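Local coordinates for protein beta-porphyranase B (Bacteroides plebeius, PDB 4AWD) that hydrolyses the sulfated red-algal polysaccharide porphyran at its beta-D-galactopyranose-(1->4)-alpha-L-galactopyranose-6-sulfate linkages, releasing mostly disaccharides, at residues 136-141 and 309-314; 94-99 and 282-287. All blocks are in the same frame, centred on the assembly; numbering follows the deposited sequence.

Contact 1: residues 136-141 and 309-314; sequences YETRMK and TYYDWV. With CA (calcium ion), chain C.
Backbone hydrogen bonds join K141 and Y310 reciprocally in an antiparallel pair, K141 N to Y310 O at 2.8 Å and Y310 N to K141 O at 2.9 Å. The chain then turns a corner at D312, whose N still reaches R139 O, and beyond it the pairing relies partly on a side chain: T138 OG1, swung away from its own N (chi1 -172°), donates to W313 O at 2.7 Å, while R139 N reaches the same oxygen only weakly.

The charged contact is side-on. R139 brings NE (2.9 Å) and NH2 to a single oxygen, D312 OD2, which lies close to the guanidinium plane; NE meets the anti lone pair, whereas NH2 comes from above the carboxylate, and the two planes are 66° apart. The other carboxylate oxygen, OD1, binds calcium at 2.4 Å together with D312 O, so R139 probably helps fix the rotation of a metal ligand. E57, N59, G94 and a water complete the site.

Among the apolar contacts, R139 CB sits over the five-membered ring of W313 in a CH-pi contact, 3.9 Å from its centroid. On the face bearing T138 and V314, M140 SD meets Y311 CE2 obliquely at 3.5 Å, a Met-aromatic contact.

The arrangement is an antiparallel pair in which one strand turns a corner at a calcium ligand, within the beta-jelly-roll sandwich of family GH16.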
loop_
_atom_site.group_PDB
_atom_site.type_symbol
_atom_site.label_atom_id
_atom_site.label_comp_id
_atom_site.label_asym_id
_atom_site.label_seq_id
_atom_site.Cartn_x
_atom_site.Cartn_y
_atom_site.Cartn_z
ATOM N N TYR A 136 0.466 0.415 11.686
ATOM C CA TYR A 136 -0.285 0.988 10.583
ATOM C C TYR A 136 -1.325 -0.025 10.153
ATOM O O TYR A 136 -1.025 -1.216 10.042
ATOM C CB TYR A 136 0.671 1.306 9.434
ATOM C CG TYR A 136 1.747 2.288 9.850
ATOM C CD1 TYR A 136 1.549 3.674 9.730
ATOM C CD2 TYR A 136 2.949 1.838 10.372
ATOM C CE1 TYR A 136 2.510 4.567 10.135
ATOM C CE2 TYR A 136 3.930 2.736 10.773
ATOM C CZ TYR A 136 3.701 4.095 10.649
ATOM O OH TYR A 136 4.682 4.965 11.061
ATOM N N GLU A 137 -2.544 0.438 9.904
ATOM C CA GLU A 137 -3.642 -0.488 9.671
ATOM C C GLU A 137 -4.768 0.187 8.919
ATOM O O GLU A 137 -5.016 1.382 9.107
ATOM C CB GLU A 137 -4.170 -1.011 11.014
ATOM C CG GLU A 137 -5.149 -2.180 10.889
ATOM C CD GLU A 137 -5.171 -3.068 12.114
ATOM O OE1 GLU A 137 -5.844 -2.713 13.110
ATOM O OE2 GLU A 137 -4.505 -4.123 12.072
ATOM N N THR A 138 -5.468 -0.588 8.094
ATOM C CA THR A 138 -6.669 -0.111 7.441
ATOM C C THR A 138 -7.757 -1.176 7.489
ATOM O O THR A 138 -7.460 -2.378 7.548
ATOM C CB THR A 138 -6.395 0.329 5.969
ATOM O OG1 THR A 138 -7.561 0.969 5.444
ATOM C CG2 THR A 138 -6.038 -0.846 5.076
ATOM N N ARG A 139 -9.011 -0.712 7.498
ATOM C CA ARG A 139 -10.188 -1.553 7.260
ATOM C C ARG A 139 -10.624 -1.304 5.812
ATOM O O ARG A 139 -11.107 -0.221 5.468
ATOM C CB ARG A 139 -11.328 -1.241 8.243
ATOM C CG ARG A 139 -12.345 -2.379 8.373
ATOM C CD ARG A 139 -13.246 -2.284 9.624
ATOM N NE ARG A 139 -14.492 -1.612 9.284
ATOM C CZ ARG A 139 -15.650 -2.212 9.027
ATOM N NH1 ARG A 139 -15.782 -3.527 9.118
ATOM N NH2 ARG A 139 -16.694 -1.473 8.696
ATOM N N MET A 140 -10.436 -2.320 4.971
ATOM C CA MET A 140 -10.607 -2.195 3.533
ATOM C C MET A 140 -11.569 -3.253 3.004
ATOM O O MET A 140 -11.573 -4.407 3.454
ATOM C CB MET A 140 -9.247 -2.344 2.808
ATOM C CG MET A 140 -9.308 -2.136 1.295
ATOM S SD MET A 140 -7.702 -2.436 0.551
ATOM C CE MET A 140 -7.643 -4.242 0.654
ATOM N N LYS A 141 -12.382 -2.861 2.037
ATOM C CA LYS A 141 -13.112 -3.848 1.251
ATOM C C LYS A 141 -12.658 -3.655 -0.182
ATOM O O LYS A 141 -12.675 -2.526 -0.681
ATOM C CB LYS A 141 -14.636 -3.668 1.404
ATOM C CG LYS A 141 -15.457 -4.657 0.538
ATOM C CD LYS A 141 -16.920 -4.813 0.982
ATOM C CE LYS A 141 -17.808 -3.705 0.445
ATOM N NZ LYS A 141 -19.146 -4.254 0.072
ATOM N N THR A 309 -13.041 0.568 -4.337
ATOM C CA THR A 309 -12.371 0.033 -3.165
ATOM C C THR A 309 -12.728 0.953 -2.017
ATOM O O THR A 309 -12.632 2.187 -2.151
ATOM C CB THR A 309 -10.833 -0.029 -3.335
ATOM O OG1 THR A 309 -10.482 -0.976 -4.357
ATOM C CG2 THR A 309 -10.181 -0.453 -2.033
ATOM N N TYR A 310 -13.131 0.363 -0.894
ATOM C CA TYR A 310 -13.551 1.150 0.269
ATOM C C TYR A 310 -12.580 1.061 1.431
ATOM O O TYR A 310 -12.177 -0.031 1.837
ATOM C CB TYR A 310 -14.924 0.704 0.755
ATOM C CG TYR A 310 -16.043 0.897 -0.228
ATOM C CD1 TYR A 310 -16.745 2.099 -0.280
ATOM C CD2 TYR A 310 -16.423 -0.134 -1.088
ATOM C CE1 TYR A 310 -17.789 2.277 -1.176
ATOM C CE2 TYR A 310 -17.470 0.033 -1.978
ATOM C CZ TYR A 310 -18.151 1.235 -2.017
ATOM O OH TYR A 310 -19.181 1.411 -2.909
ATOM N N TYR A 311 -12.216 2.214 1.974
ATOM C CA TYR A 311 -11.411 2.251 3.178
ATOM C C TYR A 311 -12.212 2.950 4.260
ATOM O O TYR A 311 -12.466 4.160 4.176
ATOM C CB TYR A 311 -10.086 2.985 2.931
ATOM C CG TYR A 311 -9.268 2.423 1.792
ATOM C CD1 TYR A 311 -9.546 2.770 0.465
ATOM C CD2 TYR A 311 -8.214 1.551 2.042
ATOM C CE1 TYR A 311 -8.802 2.261 -0.580
ATOM C CE2 TYR A 311 -7.454 1.028 0.988
ATOM C CZ TYR A 311 -7.755 1.391 -0.313
ATOM O OH TYR A 311 -7.004 0.881 -1.337
ATOM N N ASP A 312 -12.629 2.176 5.257
ATOM C CA ASP A 312 -13.367 2.693 6.411
ATOM C C ASP A 312 -12.474 3.619 7.231
ATOM O O ASP A 312 -12.914 4.666 7.702
ATOM C CB ASP A 312 -13.881 1.541 7.291
ATOM C CG ASP A 312 -14.845 2.010 8.366
ATOM O OD1 ASP A 312 -15.150 3.216 8.413
ATOM O OD2 ASP A 312 -15.296 1.173 9.174
ATOM N N TRP A 313 -11.215 3.246 7.388
ATOM C CA TRP A 313 -10.275 4.117 8.064
ATOM C C TRP A 313 -8.851 3.738 7.779
ATOM O O TRP A 313 -8.563 2.633 7.326
ATOM C CB TRP A 313 -10.509 4.136 9.585
ATOM C CG TRP A 313 -10.782 2.795 10.212
ATOM C CD1 TRP A 313 -12.009 2.297 10.582
ATOM C CD2 TRP A 313 -9.826 1.790 10.554
ATOM N NE1 TRP A 313 -11.866 1.057 11.146
ATOM C CE2 TRP A 313 -10.538 0.718 11.136
ATOM C CE3 TRP A 313 -8.434 1.695 10.442
ATOM C CZ2 TRP A 313 -9.909 -0.436 11.590
ATOM C CZ3 TRP A 313 -7.801 0.543 10.906
ATOM C CH2 TRP A 313 -8.540 -0.505 11.465
ATOM N N VAL A 314 -7.959 4.677 8.052
ATOM C CA VAL A 314 -6.544 4.400 8.081
ATOM C C VAL A 314 -6.089 4.859 9.463
ATOM O O VAL A 314 -6.401 5.988 9.871
ATOM C CB VAL A 314 -5.854 5.135 6.927
ATOM C CG1 VAL A 314 -4.366 5.280 7.168
ATOM C CG2 VAL A 314 -6.134 4.394 5.600
HETATM CA CA CA C . -15.027 5.599 8.557
HETATM O O HOH W 1 -14.465 5.420 10.847
#

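Contact 2: residues 94-99 and 282-287; sequences GCLRII and IHIVTE. With CA (calcium ion), chain C.
I98 turns CG1 opposite its carbonyl carbon (chi1 -53°) and extends it, which carries CD1 across to I284; the same rotation leaves CG2 directed at T286. L96 instead has CG opposite its backbone N (chi1 172°), and CD2 meets CD1 of I284 tip to tip at 4.0 Å. I284 offers two branches: CD1 to L96, and CG2 to I98 CD1 at 3.9 Å, the two isoleucines crossing at a slant. I98 CD1 also rests on the backbone, 3.5 Å from I284 O. Further along, I98 and T286 lie alongside each other and point opposite ways, with I98 CG2 packed on T286 CB at 3.6 Å.

No hydrogen bond links the segments: the strand axes stay 9.2 Å apart at closest approach and run 54° from parallel, meeting through side chains, with I98 CD1 also touching backbone, as in the interior of the GH16 beta-sandwich. Y311 and V124 also pack against both I98 and I284, extending this apolar interior.

Each segment carries a polar site away from the isoleucines. At one end G94 O binds the calcium at 2.2 Å, alongside D312, E57, N59 and a water. Beyond T286, E287, which probably binds substrate, forms a salt bridge with R79. V285 turns its CB away from 94-99, and its side chain lies near W75, another probable substrate-binding residue.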
loop_
_atom_site.group_PDB
_atom_site.type_symbol
_atom_site.label_atom_id
_atom_site.label_comp_id
_atom_site.label_asym_id
_atom_site.label_seq_id
_atom_site.Cartn_x
_atom_site.Cartn_y
_atom_site.Cartn_z
ATOM N N GLY A 94 -18.604 7.546 5.468
ATOM C CA GLY A 94 -17.690 6.857 6.387
ATOM C C GLY A 94 -16.483 6.177 5.750
ATOM O O GLY A 94 -15.665 5.584 6.465
ATOM N N CYS A 95 -16.362 6.269 4.424
ATOM C CA CYS A 95 -15.278 5.599 3.697
ATOM C C CYS A 95 -14.528 6.490 2.730
ATOM O O CYS A 95 -15.121 7.333 2.045
ATOM C CB CYS A 95 -15.806 4.403 2.910
ATOM S SG CYS A 95 -16.274 2.995 3.907
ATOM N N LEU A 96 -13.216 6.300 2.684
ATOM C CA LEU A 96 -12.444 6.728 1.545
ATOM C C LEU A 96 -12.827 5.786 0.406
ATOM O O LEU A 96 -12.822 4.563 0.567
ATOM C CB LEU A 96 -10.941 6.631 1.834
ATOM C CG LEU A 96 -10.010 6.869 0.633
ATOM C CD1 LEU A 96 -10.061 8.337 0.157
ATOM C CD2 LEU A 96 -8.589 6.452 0.961
ATOM N N ARG A 97 -13.173 6.366 -0.737
ATOM C CA ARG A 97 -13.576 5.595 -1.915
ATOM C C ARG A 97 -12.607 5.858 -3.023
ATOM O O ARG A 97 -12.433 7.014 -3.435
ATOM C CB ARG A 97 -14.943 6.039 -2.412
ATOM C CG ARG A 97 -16.100 5.589 -1.586
ATOM C CD ARG A 97 -17.278 6.438 -1.942
ATOM N NE ARG A 97 -18.520 5.965 -1.340
ATOM C CZ ARG A 97 -19.721 6.299 -1.812
ATOM N NH1 ARG A 97 -19.814 7.099 -2.887
ATOM N NH2 ARG A 97 -20.826 5.824 -1.234
ATOM N N ILE A 98 -11.982 4.797 -3.512
ATOM C CA ILE A 98 -11.201 4.893 -4.742
ATOM C C ILE A 98 -11.881 4.067 -5.819
ATOM O O ILE A 98 -11.860 2.841 -5.760
ATOM C CB ILE A 98 -9.719 4.453 -4.578
ATOM C CG1 ILE A 98 -9.034 5.198 -3.409
ATOM C CG2 ILE A 98 -8.976 4.712 -5.887
ATOM C CD1 ILE A 98 -7.582 4.729 -3.109
ATOM N N ILE A 99 -12.501 4.743 -6.781
ATOM C CA ILE A 99 -13.289 4.066 -7.813
ATOM C C ILE A 99 -12.463 3.898 -9.086
ATOM O O ILE A 99 -11.651 4.773 -9.430
ATOM C CB ILE A 99 -14.668 4.788 -8.078
ATOM C CG1 ILE A 99 -15.617 3.899 -8.899
ATOM C CG2 ILE A 99 -14.485 6.202 -8.689
ATOM C CD1 ILE A 99 -17.057 4.459 -9.081
ATOM N N ILE A 282 2.505 7.244 3.347
ATOM C CA ILE A 282 1.449 6.255 3.076
ATOM C C ILE A 282 1.035 6.355 1.608
ATOM O O ILE A 282 0.812 7.461 1.105
ATOM C CB ILE A 282 0.181 6.505 3.945
ATOM C CG1 ILE A 282 0.510 6.525 5.443
ATOM C CG2 ILE A 282 -0.913 5.481 3.639
ATOM C CD1 ILE A 282 0.528 5.162 6.089
ATOM N N HIS A 283 0.950 5.217 0.923
ATOM C CA HIS A 283 0.295 5.154 -0.383
ATOM C C HIS A 283 -0.991 4.333 -0.336
ATOM O O HIS A 283 -1.035 3.253 0.246
ATOM C CB HIS A 283 1.226 4.570 -1.438
ATOM C CG HIS A 283 1.643 5.554 -2.494
ATOM N ND1 HIS A 283 2.719 5.334 -3.331
ATOM C CD2 HIS A 283 1.128 6.756 -2.852
ATOM C CE1 HIS A 283 2.846 6.357 -4.160
ATOM N NE2 HIS A 283 1.894 7.232 -3.890
ATOM N N ILE A 284 -2.047 4.842 -0.940
ATOM C CA ILE A 284 -3.284 4.082 -1.007
ATOM C C ILE A 284 -3.679 4.030 -2.480
ATOM O O ILE A 284 -4.048 5.038 -3.057
ATOM C CB ILE A 284 -4.404 4.683 -0.117
ATOM C CG1 ILE A 284 -3.860 5.055 1.270
ATOM C CG2 ILE A 284 -5.557 3.685 0.005
ATOM C CD1 ILE A 284 -4.848 5.755 2.209
ATOM N N VAL A 285 -3.579 2.851 -3.082
ATOM C CA VAL A 285 -3.501 2.756 -4.540
ATOM C C VAL A 285 -4.400 1.686 -5.161
ATOM O O VAL A 285 -4.548 0.587 -4.643
ATOM C CB VAL A 285 -2.042 2.503 -4.988
ATOM C CG1 VAL A 285 -1.966 2.196 -6.468
ATOM C CG2 VAL A 285 -1.177 3.708 -4.656
ATOM N N THR A 286 -4.946 2.033 -6.316
ATOM C CA THR A 286 -5.790 1.168 -7.127
ATOM C C THR A 286 -5.102 1.022 -8.500
ATOM O O THR A 286 -4.951 2.001 -9.240
ATOM C CB THR A 286 -7.184 1.833 -7.220
ATOM O OG1 THR A 286 -8.114 1.126 -6.378
ATOM C CG2 THR A 286 -7.661 1.894 -8.600
ATOM N N GLU A 287 -4.632 -0.186 -8.829
ATOM C CA GLU A 287 -3.760 -0.310 -9.990
ATOM C C GLU A 287 -4.019 -1.525 -10.836
ATOM O O GLU A 287 -4.857 -2.408 -10.533
ATOM C CB GLU A 287 -2.287 -0.305 -9.578
ATOM C CG GLU A 287 -1.691 -1.687 -9.363
ATOM C CD GLU A 287 -0.720 -1.703 -8.191
ATOM O OE1 GLU A 287 -1.202 -1.587 -7.041
ATOM O OE2 GLU A 287 0.512 -1.814 -8.423
HETATM CA CA CA C . -15.027 5.599 8.557
HETATM O O HOH W 1 -14.465 5.420 10.847
#

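In the fold
Both contacts are buried, but they differ in chemistry. Contact 1 joins neighbouring strands edge to edge and combines backbone bonding with a salt bridge at its partly exposed calcium end; contact 2 is made mainly by apolar side chains between strands that do not pair. Strand 308-321 ties them together: it pairs with 134-141 in contact 1 and with 95-107 of contact 2, where Y311 O lies 2.7 Å from L96 N and T309 N lies 2.9 Å from I98 O, both probable hydrogen bonds. The same calcium is bound from both contacts, by D312 and G94, whereas 282-287 ends at E287, which probably binds substrate.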